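Local coordinates for protein acarbose Kinase Mak1 (Uncultured bacterium, PDB 6WB4) that phosphorylates the antidiabetic drug acarbose, probably with ATP as phosphate donor, as a carbohydrate kinase of the pfkB (ribokinase-like) family, at residues 187-190 with 191-194; 232-235 with 236-239; 84-88 with 89-93. All coordinates share one frame; numbering follows the deposited sequence.

Interaction 1 (187-190 with 191-194). With GLC (alpha-D-glucopyranose), chain D.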
loop_
_atom_site.group_PDB
_atom_site.type_symbol
_atom_site.label_atom_id
_atom_site.label_comp_id
_atom_site.label_asym_id
_atom_site.label_seq_id
_atom_site.Cartn_x
_atom_site.Cartn_y
_atom_site.Cartn_z
ATOM N N VAL B 187 4.231 3.211 31.450
ATOM C CA VAL B 187 3.496 2.226 32.241
ATOM C C VAL B 187 3.529 0.834 31.612
ATOM O O VAL B 187 3.735 -0.158 32.312
ATOM C CB VAL B 187 2.013 2.655 32.425
ATOM C CG1 VAL B 187 1.215 1.579 33.136
ATOM C CG2 VAL B 187 1.917 3.981 33.163
ATOM N N ALA B 188 3.327 0.768 30.296
ATOM C CA ALA B 188 3.322 -0.502 29.565
ATOM C C ALA B 188 4.585 -1.326 29.830
ATOM O O ALA B 188 5.702 -0.808 29.784
ATOM C CB ALA B 188 3.160 -0.248 28.070
ATOM N N ASP B 189 4.396 -2.613 30.097
ATOM C CA ASP B 189 5.487 -3.492 30.510
ATOM C C ASP B 189 6.358 -3.929 29.336
ATOM O O ASP B 189 7.525 -4.298 29.510
ATOM C CB ASP B 189 4.923 -4.714 31.229
ATOM C CG ASP B 189 4.192 -4.343 32.506
ATOM O OD1 ASP B 189 4.868 -3.963 33.488
ATOM O OD2 ASP B 189 2.941 -4.416 32.518
ATOM N N TYR B 190 5.781 -3.893 28.141
ATOM C CA TYR B 190 6.474 -4.343 26.938
ATOM C C TYR B 190 7.832 -3.672 26.763
ATOM O O TYR B 190 8.803 -4.316 26.369
ATOM C CB TYR B 190 5.624 -4.088 25.688
ATOM C CG TYR B 190 6.353 -4.482 24.438
ATOM C CD1 TYR B 190 6.311 -5.787 23.973
ATOM C CD2 TYR B 190 7.137 -3.562 23.754
ATOM C CE1 TYR B 190 7.016 -6.158 22.853
ATOM C CE2 TYR B 190 7.843 -3.925 22.629
ATOM C CZ TYR B 190 7.772 -5.217 22.185
ATOM O OH TYR B 190 8.467 -5.571 21.067
ATOM N N HIS B 191 7.883 -2.372 27.037
ATOM C CA HIS B 191 9.068 -1.563 26.764
ATOM C C HIS B 191 10.149 -1.650 27.838
ATOM O O HIS B 191 11.301 -1.305 27.592
ATOM C CB HIS B 191 8.669 -0.093 26.604
ATOM C CG HIS B 191 7.555 0.132 25.631
ATOM N ND1 HIS B 191 6.275 -0.330 25.845
ATOM C CD2 HIS B 191 7.526 0.784 24.444
ATOM C CE1 HIS B 191 5.505 0.024 24.833
ATOM N NE2 HIS B 191 6.241 0.699 23.968
ATOM N N LYS B 192 9.779 -2.116 29.022
ATOM C CA LYS B 192 10.624 -1.948 30.200
ATOM C C LYS B 192 12.021 -2.569 30.063
ATOM O O LYS B 192 13.008 -1.967 30.493
ATOM C CB LYS B 192 9.900 -2.502 31.427
ATOM C CG LYS B 192 8.882 -1.520 32.008
ATOM C CD LYS B 192 8.073 -2.137 33.138
ATOM C CE LYS B 192 6.961 -1.205 33.606
ATOM N NZ LYS B 192 6.084 -1.851 34.622
ATOM N N ASP B 193 12.112 -3.744 29.448
ATOM C CA ASP B 193 13.408 -4.381 29.225
ATOM C C ASP B 193 14.366 -3.450 28.479
ATOM O O ASP B 193 15.562 -3.400 28.767
ATOM C CB ASP B 193 13.240 -5.675 28.432
ATOM C CG ASP B 193 12.988 -6.878 29.316
ATOM O OD1 ASP B 193 13.488 -6.890 30.458
ATOM O OD2 ASP B 193 12.308 -7.819 28.859
ATOM N N PHE B 194 13.824 -2.717 27.513
ATOM C CA PHE B 194 14.593 -1.764 26.736
ATOM C C PHE B 194 14.886 -0.501 27.540
ATOM O O PHE B 194 16.005 0.024 27.517
ATOM C CB PHE B 194 13.844 -1.394 25.461
ATOM C CG PHE B 194 13.549 -2.561 24.557
ATOM C CD1 PHE B 194 14.483 -2.996 23.638
ATOM C CD2 PHE B 194 12.321 -3.195 24.601
ATOM C CE1 PHE B 194 14.204 -4.055 22.793
ATOM C CE2 PHE B 194 12.036 -4.249 23.755
ATOM C CZ PHE B 194 12.979 -4.679 22.851
HETATM C C1 GLC D . 4.725 -3.515 20.842
HETATM C C2 GLC D . 4.670 -2.200 21.617
HETATM C C3 GLC D . 4.429 -1.033 20.664
HETATM C C4 GLC D . 5.513 -1.042 19.586
HETATM C C5 GLC D . 5.497 -2.391 18.865
HETATM C C6 GLC D . 6.562 -2.456 17.775
HETATM O O2 GLC D . 3.643 -2.263 22.617
HETATM O O3 GLC D . 4.422 0.199 21.398
HETATM O O4 GLC D . 5.335 0.037 18.662
HETATM O O5 GLC D . 5.720 -3.444 19.810
HETATM O O6 GLC D . 6.526 -3.746 17.150
#
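Y190 and H191 meet edge to face where the chain turns into helix 192-195. CD2 at the rim of the tyrosine points at the imidazole face, with the planes at 84° and the centroids 5.4 Å apart. With CG anti to the backbone N (chi1 177°), the tyrosine ring is set down flat against the glucose: C1 of the sugar sits over the ring centre, the CH-pi platform common in carbohydrate sites. H191 meets the same sugar with the edge of its imidazole, NE2 lying 3.2 Å from O3 in a hydrogen bond that either partner could donate. This is the packed side, and it is one wall of the glycan pocket of this pfkB-family kinase; the Y190 hydroxyl is hydrogen-bonded to the carbonyl O of I159, W184 stacks on H191, and F194 adds a looser apolar contact, its CE2 4.4 Å from CE2 of Y190. The solvent side is held by charge instead. D189 and K192 lie side by side, the extended lysine bringing NZ to 2.7 Å from OD1, above the carboxylate plane. K192 N also donates to D189 O at 3.2 Å.

Interaction 2 (232-235 with 236-239). With ATP (adenosine-5'-triphosphate), chain H.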
loop_
_atom_site.group_PDB
_atom_site.type_symbol
_atom_site.label_atom_id
_atom_site.label_comp_id
_atom_site.label_asym_id
_atom_site.label_seq_id
_atom_site.Cartn_x
_atom_site.Cartn_y
_atom_site.Cartn_z
ATOM N N GLY B 232 9.694 17.514 19.895
ATOM C CA GLY B 232 9.411 18.140 18.618
ATOM C C GLY B 232 9.423 19.654 18.649
ATOM O O GLY B 232 10.488 20.276 18.655
ATOM N N SER B 233 8.227 20.237 18.681
ATOM C CA SER B 233 8.036 21.683 18.593
ATOM C C SER B 233 8.856 22.455 19.618
ATOM O O SER B 233 9.450 23.484 19.301
ATOM C CB SER B 233 6.557 22.026 18.756
ATOM O OG SER B 233 5.760 21.222 17.908
ATOM N N GLU B 234 8.887 21.954 20.847
ATOM C CA GLU B 234 9.617 22.620 21.916
ATOM C C GLU B 234 10.993 22.001 22.181
ATOM O O GLU B 234 11.558 22.163 23.267
ATOM C CB GLU B 234 8.781 22.613 23.197
ATOM C CG GLU B 234 8.426 21.233 23.691
ATOM C CD GLU B 234 7.705 21.263 25.017
ATOM O OE1 GLU B 234 7.312 22.366 25.447
ATOM O OE2 GLU B 234 7.538 20.186 25.633
ATOM N N GLY B 235 11.529 21.295 21.188
ATOM C CA GLY B 235 12.903 20.823 21.250
ATOM C C GLY B 235 13.113 19.489 21.938
ATOM O O GLY B 235 12.450 18.504 21.619
ATOM N N ALA B 236 14.049 19.456 22.884
ATOM C CA ALA B 236 14.390 18.218 23.578
ATOM C C ALA B 236 14.858 18.461 25.005
ATOM O O ALA B 236 15.396 19.523 25.331
ATOM C CB ALA B 236 15.459 17.463 22.811
ATOM N N ARG B 237 14.626 17.465 25.852
ATOM C CA ARG B 237 15.036 17.500 27.245
ATOM C C ARG B 237 15.885 16.279 27.553
ATOM O O ARG B 237 15.510 15.153 27.227
ATOM C CB ARG B 237 13.810 17.603 28.169
ATOM C CG ARG B 237 13.119 18.973 28.062
ATOM C CD ARG B 237 11.894 19.158 28.964
ATOM N NE ARG B 237 10.614 19.023 28.268
ATOM C CZ ARG B 237 10.068 17.873 27.893
ATOM N NH1 ARG B 237 10.704 16.735 28.117
ATOM N NH2 ARG B 237 8.892 17.862 27.276
ATOM N N VAL B 238 17.040 16.522 28.166
ATOM C CA VAL B 238 17.979 15.462 28.508
ATOM C C VAL B 238 18.176 15.339 30.013
ATOM O O VAL B 238 18.625 16.273 30.679
ATOM C CB VAL B 238 19.354 15.688 27.849
ATOM C CG1 VAL B 238 20.314 14.588 28.249
ATOM C CG2 VAL B 238 19.223 15.739 26.336
ATOM N N TRP B 239 17.832 14.176 30.547
ATOM C CA TRP B 239 18.003 13.909 31.961
ATOM C C TRP B 239 19.230 13.062 32.219
ATOM O O TRP B 239 19.391 12.023 31.592
ATOM C CB TRP B 239 16.781 13.181 32.518
ATOM C CG TRP B 239 15.488 13.868 32.286
ATOM C CD1 TRP B 239 14.757 13.881 31.136
ATOM C CD2 TRP B 239 14.745 14.613 33.246
ATOM N NE1 TRP B 239 13.610 14.610 31.317
ATOM C CE2 TRP B 239 13.579 15.070 32.610
ATOM C CE3 TRP B 239 14.957 14.952 34.588
ATOM C CZ2 TRP B 239 12.626 15.843 33.263
ATOM C CZ3 TRP B 239 14.014 15.721 35.234
ATOM C CH2 TRP B 239 12.861 16.155 34.575
HETATM P PG ATP H . 9.279 9.300 15.327
HETATM O O1G ATP H . 8.340 9.905 14.308
HETATM O O2G ATP H . 8.596 8.536 16.439
HETATM O O3G ATP H . 10.474 8.598 14.729
HETATM P PB ATP H . 9.028 11.528 17.029
HETATM O O1B ATP H . 7.798 11.968 16.269
HETATM O O2B ATP H . 8.888 10.863 18.380
HETATM O O3B ATP H . 9.913 10.577 16.074
HETATM P PA ATP H . 9.522 14.172 17.870
HETATM O O1A ATP H . 9.276 13.916 19.339
HETATM O O2A ATP H . 8.422 14.769 17.023
HETATM O O3A ATP H . 10.008 12.794 17.190
HETATM O "O5'" ATP H . 10.844 15.087 17.714
HETATM C "C5'" ATP H . 12.144 14.502 17.832
HETATM C "C4'" ATP H . 13.259 15.549 17.788
HETATM O "O4'" ATP H . 13.400 16.099 16.473
HETATM C "C3'" ATP H . 13.020 16.714 18.736
HETATM O "O3'" ATP H . 13.782 16.569 19.934
HETATM C "C2'" ATP H . 13.474 17.943 17.976
HETATM O "O2'" ATP H . 14.774 18.362 18.408
HETATM C "C1'" ATP H . 13.505 17.524 16.516
HETATM N N9 ATP H . 12.276 18.105 15.933
HETATM C C8 ATP H . 11.134 17.435 15.679
HETATM N N7 ATP H . 10.183 18.256 15.164
HETATM C C5 ATP H . 10.724 19.487 15.092
HETATM C C6 ATP H . 10.270 20.818 14.640
HETATM N N6 ATP H . 9.019 20.992 14.155
HETATM N N1 ATP H . 11.145 21.844 14.731
HETATM C C2 ATP H . 12.393 21.676 15.210
HETATM N N3 ATP H . 12.875 20.497 15.637
HETATM C C4 ATP H . 12.102 19.385 15.601
#
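E234 and R237 reach toward each other across the turn that leads into strand 236-240, and one charged hydrogen bond joins them: R237 NH2 donates to E234 OE2 at 3.2 Å, with an angle of 150° at the hydrogen. The oxygen is met on its anti side, 32° out of the carboxylate plane, while the carboxylate and guanidinium planes stand perpendicular to each other. Only NH2 and OE2 meet, a single-point bridge. The arginine reaches it by bending at chi3 (-102°), and its other terminal nitrogen, NH1, makes a salt bridge with E211. That glutamate also accepts from NE1 of W239, so its carboxylate serves two side chains of the same strand. The turn itself is the connection of a beta hairpin, linking strands 226-230 and 236-240, antiparallel neighbours in the large sheet of the ribokinase-like fold, and it carries part of the ATP site. Inside it, G235 N donates to G232 O at 2.9 Å. The carbonyl of G235 points to the nucleotide, where its O accepts from the ribose O3' at 2.9 Å. CB of A236 lies 3.4 Å from the same O3', packing beside that hydroxyl without offering it a polar group. G232 N comes to 3.5 Å from ATP O5', on the phosphate side of the ribose. Beyond the turn the strand's backbone is satisfied alternately from its two neighbours: A236 and V238 pair with I249 and L247 of strand 247-249, R237 and W239 with V229 and V227 of strand 226-230.

Interaction 3 (84-88 with 89-93)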
loop_
_atom_site.group_PDB
_atom_site.type_symbol
_atom_site.label_atom_id
_atom_site.label_comp_id
_atom_site.label_asym_id
_atom_site.label_seq_id
_atom_site.Cartn_x
_atom_site.Cartn_y
_atom_site.Cartn_z
ATOM N N ILE B 84 13.664 -10.307 7.572
ATOM C CA ILE B 84 12.795 -9.927 6.465
ATOM C C ILE B 84 12.096 -11.155 5.912
ATOM O O ILE B 84 12.236 -12.238 6.454
ATOM C CB ILE B 84 13.571 -9.226 5.341
ATOM C CG1 ILE B 84 14.554 -10.209 4.700
ATOM C CG2 ILE B 84 14.286 -8.010 5.881
ATOM C CD1 ILE B 84 15.453 -9.584 3.676
ATOM N N GLY B 85 11.316 -10.974 4.853
ATOM C CA GLY B 85 10.691 -12.092 4.179
ATOM C C GLY B 85 11.416 -12.443 2.896
ATOM O O GLY B 85 12.104 -11.610 2.305
ATOM N N ASP B 86 11.252 -13.682 2.453
ATOM C CA ASP B 86 11.702 -14.079 1.127
ATOM C C ASP B 86 10.651 -13.672 0.113
ATOM O O ASP B 86 9.991 -14.515 -0.495
ATOM C CB ASP B 86 11.951 -15.584 1.065
ATOM C CG ASP B 86 12.526 -16.026 -0.260
ATOM O OD1 ASP B 86 13.085 -15.179 -0.987
ATOM O OD2 ASP B 86 12.399 -17.227 -0.579
ATOM N N ASP B 87 10.474 -12.363 -0.030
ATOM C CA ASP B 87 9.504 -11.819 -0.958
ATOM C C ASP B 87 10.015 -10.534 -1.614
ATOM O O ASP B 87 11.123 -10.084 -1.331
ATOM C CB ASP B 87 8.179 -11.573 -0.237
ATOM C CG ASP B 87 8.366 -11.001 1.145
ATOM O OD1 ASP B 87 9.261 -10.150 1.324
ATOM O OD2 ASP B 87 7.612 -11.400 2.057
ATOM N N ALA B 88 9.173 -9.928 -2.449
ATOM C CA ALA B 88 9.511 -8.727 -3.211
ATOM C C ALA B 88 9.898 -7.549 -2.319
ATOM O O ALA B 88 10.817 -6.795 -2.634
ATOM C CB ALA B 88 8.331 -8.333 -4.123
ATOM N N GLU B 89 9.164 -7.365 -1.229
ATOM C CA GLU B 89 9.476 -6.303 -0.279
ATOM C C GLU B 89 10.817 -6.595 0.395
ATOM O O GLU B 89 11.576 -5.683 0.741
ATOM C CB GLU B 89 8.350 -6.157 0.743
ATOM C CG GLU B 89 7.437 -7.374 0.824
ATOM C CD GLU B 89 6.262 -7.310 -0.147
ATOM O OE1 GLU B 89 5.595 -6.257 -0.215
ATOM O OE2 GLU B 89 6.011 -8.315 -0.848
ATOM N N GLY B 90 11.089 -7.880 0.595
ATOM C CA GLY B 90 12.370 -8.324 1.105
ATOM C C GLY B 90 13.525 -7.985 0.177
ATOM O O GLY B 90 14.578 -7.520 0.632
ATOM N N ARG B 91 13.334 -8.239 -1.119
ATOM C CA ARG B 91 14.362 -7.957 -2.118
ATOM C C ARG B 91 14.562 -6.463 -2.323
ATOM O O ARG B 91 15.664 -6.007 -2.608
ATOM C CB ARG B 91 14.018 -8.639 -3.442
ATOM C CG ARG B 91 14.385 -10.123 -3.453
ATOM C CD ARG B 91 14.091 -10.813 -4.781
ATOM N NE ARG B 91 12.657 -10.920 -5.027
ATOM C CZ ARG B 91 11.872 -11.842 -4.472
ATOM N NH1 ARG B 91 12.382 -12.741 -3.636
ATOM N NH2 ARG B 91 10.577 -11.866 -4.749
ATOM N N LEU B 92 13.498 -5.700 -2.142
ATOM C CA LEU B 92 13.590 -4.254 -2.223
ATOM C C LEU B 92 14.493 -3.736 -1.122
ATOM O O LEU B 92 15.395 -2.936 -1.376
ATOM C CB LEU B 92 12.199 -3.615 -2.130
ATOM C CG LEU B 92 12.188 -2.101 -1.954
ATOM C CD1 LEU B 92 12.898 -1.421 -3.117
ATOM C CD2 LEU B 92 10.760 -1.587 -1.801
ATOM N N ILE B 93 14.257 -4.214 0.099
ATOM C CA ILE B 93 15.077 -3.844 1.257
ATOM C C ILE B 93 16.558 -4.147 1.016
ATOM O O ILE B 93 17.426 -3.305 1.269
ATOM C CB ILE B 93 14.608 -4.572 2.527
ATOM C CG1 ILE B 93 13.324 -3.926 3.064
ATOM C CG2 ILE B 93 15.690 -4.556 3.585
ATOM C CD1 ILE B 93 12.668 -4.710 4.191
#
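G90 is packed so closely against the incoming loop that its CA-H points at the carbonyl of G85: CA of G90 lies 3.5 Å from G85 O, and the angle at the hydrogen is 164°. With no side chain, G90 lets the helix backbone come this near the G85 carbonyl. The amide of G90 is turned to D87, donating to OD1 at 3.0 Å nearly in line with the C-O bond. D87 holds its CG between the backbone N and the carbonyl carbon (chi1 41°), which folds the carboxylate back over the first turn. This is a classic N-cap, here at the start of helix 88-100, just after strand 78-84. The same carboxylate is gripped from outside the helix as well, OD1 by T113 and OD2 by R115, a positive charge that would be expected to offset the nearby carboxylate of E89. R91 curls back over the cap with a bend at chi3 and lays one guanidinium face over the D87-A88 peptide, while NH1 reaches edge-on to D86 OD1 in a long salt bridge of 3.7 Å. Its backbone N donates to D87 O at 2.9 Å, starting the regular helical series that L92 N to A88 O continues. On the buried side, I84 and I93 run antiparallel alongside each other, CG2 of I84 4.0 Å from CD1 of I93. A88 makes the subunit contact, packing on A88 of the second subunit.

How the interactions relate
All three contacts are local and sit where the chain changes direction, yet each joins different elements. Interactions 1 and 3 lead into helices, interaction 2 into a strand. Interactions 1 and 2 line the two substrate pockets, with centres 22 Å apart: one tyrosine face and an imidazole edge for the sugar, backbone carbonyl and glycines for the nucleotide. Interaction 3 touches neither ligand; it lies about 36 Å, centre to centre, from interaction 2, across the middle of the chain and next to the second subunit. Every contact mixes buried and exposed residues and has a salt bridge on its outer side, short in 187-194, intermediate in 232-239 and long in 84-93.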